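Local coordinates for MTH396 protein (Methanothermobacter thermautotrophicus, PDB 1NXH) that is of unknown function but belongs to the EhaM family and forms a disulfide-linked homodimer of all-helical subunits, at residues 47-50 against 51-55; 54-57 against 58-62; 107-110 against 111-115. One frame throughout, in Å; residues are numbered along the deposited sequence.

All three are local contacts. Interactions 1 and 3 join two residues just before a helix to its first turns, and interaction 2 lies farther along helix 49-60. Interactions 1 and 2 share A54 and L55, with centres 11 Å apart. Interaction 1 covers the start of that helix and interaction 2 the turns that follow. Both touch the second subunit, where L55 packs on M84. Interaction 3 opens helix 109-124 on the opposite side of the chain's centre. Its centre is 31 Å from that of interaction 1 and 23 Å from that of interaction 2. Interactions 1 and 3 both have an acidic residue at the N-cap position. The D48 side chain caps S51 N; E108 shares the position.

Interaction 1 of 3, residues 47-50 against 51-55; sequences LDMS and SLEAL
D48 O takes the backbone N-H of L52 at 3.1 Å. The bond is nearly straight, 171° at the hydrogen. The same residue also uses its side chain. D48 OD2 accepts from S51 N at 3.2 Å, and this donor stands 56° out of the carboxylate plane. The first torsion of D48, 61°, puts CG between the backbone N and the carbonyl carbon and turns the carboxylate back over the first turn. D48 is thus the N-cap of helix 49-60. Its negative charge at the helix start would be expected to suit the helix dipole. The next backbone bond runs from E53 N to M49 O, also at 3.1 Å.

M49 is a selenomethionine, bent at its second and third torsions. It lies beside E53, pointing the same way. Its methyl carbon CE is 3.6 Å from E53 OE2, though E53 is poorly ordered. The helix is kinked at this point. E53 is the centre of an inverse gamma turn, and A54 N makes a weak bond to L52 O at 2.9 Å instead of reaching back a full turn.

L47, just before the cap, meets L55 tip to tip through their CD1 atoms at 3.3 Å. L47 CD1 also lies 4.2 Å from L52 CD2. M84 of the second subunit packs on both L47 and L55. Within their own chain, L52 and L55 rest on W20 of helix 18-25, and M49 touches M10 and K11 of helix 5-15.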
loop_
_atom_site.group_PDB
_atom_site.type_symbol
_atom_site.label_atom_id
_atom_site.label_comp_id
_atom_site.label_asym_id
_atom_site.label_seq_id
_atom_site.Cartn_x
_atom_site.Cartn_y
_atom_site.Cartn_z
ATOM N N LEU A 47 -5.440 -22.597 -4.934
ATOM C CA LEU A 47 -5.876 -23.141 -3.645
ATOM C C LEU A 47 -6.548 -24.523 -3.691
ATOM O O LEU A 47 -7.378 -24.796 -4.564
ATOM C CB LEU A 47 -6.817 -22.145 -2.964
ATOM C CG LEU A 47 -6.246 -20.737 -2.760
ATOM C CD1 LEU A 47 -7.357 -19.786 -2.340
ATOM C CD2 LEU A 47 -5.141 -20.772 -1.721
ATOM N N ASP A 48 -6.192 -25.391 -2.743
ATOM C CA ASP A 48 -6.776 -26.730 -2.674
ATOM C C ASP A 48 -8.050 -26.670 -1.850
ATOM O O ASP A 48 -8.404 -25.626 -1.311
ATOM C CB ASP A 48 -5.826 -27.698 -1.992
ATOM C CG ASP A 48 -5.531 -27.288 -0.570
ATOM O OD1 ASP A 48 -4.806 -26.289 -0.406
ATOM O OD2 ASP A 48 -6.034 -27.938 0.372
HETATM N N MSE A 49 -8.712 -27.812 -1.729
HETATM C CA MSE A 49 -9.961 -27.917 -0.973
HETATM C C MSE A 49 -9.865 -27.516 0.502
HETATM O O MSE A 49 -10.629 -26.678 0.968
HETATM C CB MSE A 49 -10.501 -29.344 -1.084
HETATM C CG MSE A 49 -11.697 -29.472 -2.002
HETATM SE SE MSE A 49 -13.215 -28.596 -1.223
HETATM C CE MSE A 49 -14.183 -30.164 -0.631
ATOM N N SER A 50 -8.935 -28.122 1.234
ATOM C CA SER A 50 -8.766 -27.809 2.648
ATOM C C SER A 50 -8.594 -26.311 2.812
ATOM O O SER A 50 -9.194 -25.693 3.689
ATOM C CB SER A 50 -7.541 -28.530 3.214
ATOM O OG SER A 50 -7.706 -29.938 3.159
ATOM N N SER A 51 -7.768 -25.731 1.952
ATOM C CA SER A 51 -7.521 -24.301 1.990
ATOM C C SER A 51 -8.825 -23.533 1.911
ATOM O O SER A 51 -9.138 -22.733 2.790
ATOM C CB SER A 51 -6.633 -23.901 0.824
ATOM O OG SER A 51 -5.402 -24.579 0.912
ATOM N N LEU A 52 -9.586 -23.787 0.856
ATOM C CA LEU A 52 -10.857 -23.118 0.644
ATOM C C LEU A 52 -11.823 -23.159 1.816
ATOM O O LEU A 52 -12.415 -22.139 2.155
ATOM C CB LEU A 52 -11.521 -23.680 -0.598
ATOM C CG LEU A 52 -10.856 -23.099 -1.835
ATOM C CD1 LEU A 52 -11.361 -23.790 -3.063
ATOM C CD2 LEU A 52 -11.154 -21.617 -1.899
ATOM N N GLU A 53 -12.007 -24.330 2.418
ATOM C CA GLU A 53 -12.892 -24.444 3.573
ATOM C C GLU A 53 -12.036 -24.157 4.801
ATOM O O GLU A 53 -11.900 -24.995 5.699
ATOM C CB GLU A 53 -13.496 -25.849 3.672
ATOM C CG GLU A 53 -14.506 -26.164 2.579
ATOM C CD GLU A 53 -15.439 -27.311 2.936
ATOM O OE1 GLU A 53 -16.207 -27.174 3.910
ATOM O OE2 GLU A 53 -15.407 -28.348 2.239
ATOM N N ALA A 54 -11.449 -22.962 4.816
ATOM C CA ALA A 54 -10.570 -22.520 5.899
ATOM C C ALA A 54 -10.234 -21.035 5.730
ATOM O O ALA A 54 -9.999 -20.321 6.709
ATOM C CB ALA A 54 -9.275 -23.351 5.895
ATOM N N LEU A 55 -10.235 -20.585 4.479
ATOM C CA LEU A 55 -9.908 -19.210 4.127
ATOM C C LEU A 55 -10.722 -18.063 4.702
ATOM O O LEU A 55 -10.181 -17.194 5.395
ATOM C CB LEU A 55 -9.906 -19.060 2.612
ATOM C CG LEU A 55 -8.531 -19.156 1.971
ATOM C CD1 LEU A 55 -8.634 -18.800 0.499
ATOM C CD2 LEU A 55 -7.595 -18.198 2.675
#

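Interaction 2 of 3, residues 54-57 against 58-62; sequences ALHP and RFESA
L55 and R58 meet on one side of the helix. The CD2 methyl of L55 lies over one face of the R58 guanidinium, 3.5 Å from CZ. The arginine chain is bent at its third torsion, 81°, and this folds the guanidinium back along the helix toward the leucine. On another side, H56 and E60 lie side by side and point the same way. E60 CG is 3.7 Å from H56 CE1, and the ring and carboxylate planes are 32° apart.

Backbone bonds hold these pairs one turn apart. F59 N donates to L55 O, and E60 N to H56 O at 2.7 Å. S61 N donates to P57 O at 3.0 Å. P57 has no N-H to offer to the turn before, and the helix is kinked there. S61 OG also bonds R58 O at 3.0 Å, from above the carbonyl plane. A62 N reaches F59 O at 3.2 Å.

Farther out, helix 18-25 and the second subunit position the side chains. The H56 ring meets W20 at about 45°, and its NE2 makes a weak hydrogen bond to R19 O. F59 stacks on W79 of the second subunit, next in sequence to C78, whose disulfide partner across the dimer is C66. R58 NH2 is hydrogen-bonded to V83 O of that subunit. The guanidinium thus offers its flat face, where no N-H points, to the L55 methyl, while NH2 is used in the bond across the dimer interface.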
loop_
_atom_site.group_PDB
_atom_site.type_symbol
_atom_site.label_atom_id
_atom_site.label_comp_id
_atom_site.label_asym_id
_atom_site.label_seq_id
_atom_site.Cartn_x
_atom_site.Cartn_y
_atom_site.Cartn_z
ATOM N N ALA A 54 -11.449 -22.962 4.816
ATOM C CA ALA A 54 -10.570 -22.520 5.899
ATOM C C ALA A 54 -10.234 -21.035 5.730
ATOM O O ALA A 54 -9.999 -20.321 6.709
ATOM C CB ALA A 54 -9.275 -23.351 5.895
ATOM N N LEU A 55 -10.235 -20.585 4.479
ATOM C CA LEU A 55 -9.908 -19.210 4.127
ATOM C C LEU A 55 -10.722 -18.063 4.702
ATOM O O LEU A 55 -10.181 -17.194 5.395
ATOM C CB LEU A 55 -9.906 -19.060 2.612
ATOM C CG LEU A 55 -8.531 -19.156 1.971
ATOM C CD1 LEU A 55 -8.634 -18.800 0.499
ATOM C CD2 LEU A 55 -7.595 -18.198 2.675
ATOM N N HIS A 56 -12.016 -18.046 4.407
ATOM C CA HIS A 56 -12.868 -16.951 4.861
ATOM C C HIS A 56 -12.647 -16.482 6.294
ATOM O O HIS A 56 -12.263 -15.345 6.521
ATOM C CB HIS A 56 -14.336 -17.285 4.634
ATOM C CG HIS A 56 -15.182 -16.068 4.449
ATOM N ND1 HIS A 56 -15.662 -15.326 5.508
ATOM C CD2 HIS A 56 -15.540 -15.399 3.328
ATOM C CE1 HIS A 56 -16.276 -14.251 5.048
ATOM N NE2 HIS A 56 -16.216 -14.271 3.728
ATOM N N PRO A 57 -12.888 -17.347 7.281
ATOM C CA PRO A 57 -12.667 -16.899 8.660
ATOM C C PRO A 57 -11.310 -16.199 8.755
ATOM O O PRO A 57 -11.203 -15.070 9.251
ATOM C CB PRO A 57 -12.671 -18.205 9.459
ATOM C CG PRO A 57 -13.544 -19.092 8.678
ATOM C CD PRO A 57 -13.189 -18.787 7.231
ATOM N N ARG A 58 -10.280 -16.892 8.269
ATOM C CA ARG A 58 -8.916 -16.391 8.296
ATOM C C ARG A 58 -8.867 -15.058 7.601
ATOM O O ARG A 58 -8.119 -14.161 7.987
ATOM C CB ARG A 58 -7.984 -17.367 7.598
ATOM C CG ARG A 58 -6.552 -17.175 7.976
ATOM C CD ARG A 58 -5.748 -18.347 7.521
ATOM N NE ARG A 58 -5.401 -18.259 6.108
ATOM C CZ ARG A 58 -5.507 -19.271 5.247
ATOM N NH1 ARG A 58 -5.966 -20.453 5.652
ATOM N NH2 ARG A 58 -5.126 -19.112 3.981
ATOM N N PHE A 59 -9.687 -14.937 6.569
ATOM C CA PHE A 59 -9.761 -13.713 5.790
ATOM C C PHE A 59 -10.401 -12.580 6.590
ATOM O O PHE A 59 -9.939 -11.443 6.543
ATOM C CB PHE A 59 -10.570 -13.963 4.527
ATOM C CG PHE A 59 -10.638 -12.780 3.619
ATOM C CD1 PHE A 59 -9.893 -12.748 2.447
ATOM C CD2 PHE A 59 -11.458 -11.690 3.928
ATOM C CE1 PHE A 59 -9.963 -11.645 1.587
ATOM C CE2 PHE A 59 -11.537 -10.569 3.071
ATOM C CZ PHE A 59 -10.789 -10.550 1.900
ATOM N N GLU A 60 -11.467 -12.890 7.320
ATOM C CA GLU A 60 -12.144 -11.880 8.115
ATOM C C GLU A 60 -11.282 -11.355 9.242
ATOM O O GLU A 60 -11.389 -10.184 9.611
ATOM C CB GLU A 60 -13.447 -12.428 8.698
ATOM C CG GLU A 60 -14.607 -12.384 7.729
ATOM C CD GLU A 60 -14.598 -11.116 6.873
ATOM O OE1 GLU A 60 -13.856 -11.090 5.861
ATOM O OE2 GLU A 60 -15.314 -10.139 7.213
ATOM N N SER A 61 -10.417 -12.209 9.781
ATOM C CA SER A 61 -9.568 -11.791 10.893
ATOM C C SER A 61 -8.343 -11.008 10.466
ATOM O O SER A 61 -7.598 -10.521 11.305
ATOM C CB SER A 61 -9.130 -12.997 11.726
ATOM O OG SER A 61 -8.238 -13.812 10.992
ATOM N N ALA A 62 -8.131 -10.880 9.166
ATOM C CA ALA A 62 -6.971 -10.140 8.689
ATOM C C ALA A 62 -7.397 -8.913 7.915
ATOM O O ALA A 62 -6.600 -8.004 7.684
ATOM C CB ALA A 62 -6.111 -11.020 7.820
#

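Interaction 3 of 3, residues 107-110 against 111-115; sequences REYS and EALSE
Y109 has a first torsion of -173°, which sets CG beside its carbonyl carbon and brings one face of the ring to L113. L113 has its own CG beside the carbonyl carbon, at -153°, and so reaches the phenol end of Y109. The two side chains cross at a slant. L113 CB lies above one ring face, offset toward the rim, and L113 CD1 is 3.8 Å from Y109 CE2.

R107 comes from before the helix. It crosses E111 at about a right angle. E111 OE1 stands over the centre of the guanidinium face, 4.0 Å from R107 NH2. No N-H points at it, so any attraction is probably one of charges alone, beyond a salt bridge. The arginine's CD packs against A112 CB at 3.7 Å.

E108 occupies the N-cap position of helix 109-124. Its O accepts from A112 N at 2.6 Å, and Y109 O accepts from L113 N. S110 O receives two weak bonds, from S114 N and S114 OG.

The Y109 hydroxyl is hydrogen-bonded to D74 OD1, and the Y109 side chain touches K70 and L71 of helix 63-74. R107 rests on L102 and A112 on I99, both of helix 89-104.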
loop_
_atom_site.group_PDB
_atom_site.type_symbol
_atom_site.label_atom_id
_atom_site.label_comp_id
_atom_site.label_asym_id
_atom_site.label_seq_id
_atom_site.Cartn_x
_atom_site.Cartn_y
_atom_site.Cartn_z
ATOM N N ARG A 107 -17.674 1.561 4.820
ATOM C CA ARG A 107 -17.166 2.721 4.103
ATOM C C ARG A 107 -16.326 2.270 2.912
ATOM O O ARG A 107 -15.509 1.361 3.034
ATOM C CB ARG A 107 -16.323 3.579 5.048
ATOM C CG ARG A 107 -16.484 5.078 4.854
ATOM C CD ARG A 107 -16.164 5.501 3.432
ATOM N NE ARG A 107 -16.337 6.939 3.243
ATOM C CZ ARG A 107 -17.490 7.584 3.399
ATOM N NH1 ARG A 107 -18.589 6.922 3.747
ATOM N NH2 ARG A 107 -17.541 8.895 3.215
ATOM N N GLU A 108 -16.548 2.888 1.756
ATOM C CA GLU A 108 -15.787 2.552 0.559
ATOM C C GLU A 108 -14.336 2.998 0.750
ATOM O O GLU A 108 -14.077 4.187 0.950
ATOM C CB GLU A 108 -16.364 3.284 -0.647
ATOM C CG GLU A 108 -15.558 3.103 -1.914
ATOM C CD GLU A 108 -16.008 1.903 -2.701
ATOM O OE1 GLU A 108 -16.120 0.814 -2.103
ATOM O OE2 GLU A 108 -16.254 2.051 -3.915
ATOM N N TYR A 109 -13.388 2.066 0.670
ATOM C CA TYR A 109 -11.981 2.430 0.860
ATOM C C TYR A 109 -11.694 3.766 0.208
ATOM O O TYR A 109 -11.294 4.722 0.868
ATOM C CB TYR A 109 -11.025 1.396 0.246
ATOM C CG TYR A 109 -9.577 1.699 0.587
ATOM C CD1 TYR A 109 -9.162 1.714 1.914
ATOM C CD2 TYR A 109 -8.645 2.051 -0.398
ATOM C CE1 TYR A 109 -7.874 2.080 2.265
ATOM C CE2 TYR A 109 -7.336 2.422 -0.051
ATOM C CZ TYR A 109 -6.965 2.439 1.292
ATOM O OH TYR A 109 -5.718 2.864 1.709
ATOM N N SER A 110 -11.903 3.800 -1.100
ATOM C CA SER A 110 -11.686 4.984 -1.894
ATOM C C SER A 110 -12.136 6.175 -1.085
ATOM O O SER A 110 -11.328 7.008 -0.665
ATOM C CB SER A 110 -12.519 4.896 -3.161
ATOM O OG SER A 110 -12.942 3.562 -3.371
ATOM N N GLU A 111 -13.437 6.251 -0.852
ATOM C CA GLU A 111 -13.985 7.361 -0.102
ATOM C C GLU A 111 -13.321 7.513 1.259
ATOM O O GLU A 111 -12.955 8.619 1.638
ATOM C CB GLU A 111 -15.490 7.176 0.050
ATOM C CG GLU A 111 -16.216 7.114 -1.290
ATOM C CD GLU A 111 -17.635 6.586 -1.167
ATOM O OE1 GLU A 111 -18.366 7.069 -0.277
ATOM O OE2 GLU A 111 -18.017 5.694 -1.962
ATOM N N ALA A 112 -13.145 6.407 1.981
ATOM C CA ALA A 112 -12.531 6.436 3.311
ATOM C C ALA A 112 -11.110 7.017 3.321
ATOM O O ALA A 112 -10.737 7.765 4.229
ATOM C CB ALA A 112 -12.522 5.034 3.907
ATOM N N LEU A 113 -10.317 6.670 2.313
ATOM C CA LEU A 113 -8.949 7.161 2.220
ATOM C C LEU A 113 -8.950 8.688 2.108
ATOM O O LEU A 113 -8.106 9.369 2.700
ATOM C CB LEU A 113 -8.255 6.552 0.995
ATOM C CG LEU A 113 -6.731 6.415 1.049
ATOM C CD1 LEU A 113 -6.221 6.016 -0.300
ATOM C CD2 LEU A 113 -6.077 7.724 1.460
ATOM N N SER A 114 -9.898 9.220 1.339
ATOM C CA SER A 114 -10.009 10.659 1.142
ATOM C C SER A 114 -10.168 11.346 2.482
ATOM O O SER A 114 -9.489 12.332 2.762
ATOM C CB SER A 114 -11.201 10.976 0.245
ATOM O OG SER A 114 -11.060 10.339 -1.013
ATOM N N GLU A 115 -11.058 10.812 3.313
ATOM C CA GLU A 115 -11.308 11.368 4.639
ATOM C C GLU A 115 -10.033 11.287 5.482
ATOM O O GLU A 115 -9.751 12.178 6.295
ATOM C CB GLU A 115 -12.440 10.596 5.328
ATOM C CG GLU A 115 -13.603 11.460 5.798
ATOM C CD GLU A 115 -13.181 12.520 6.806
ATOM O OE1 GLU A 115 -12.527 12.156 7.810
ATOM O OE2 GLU A 115 -13.506 13.712 6.602
#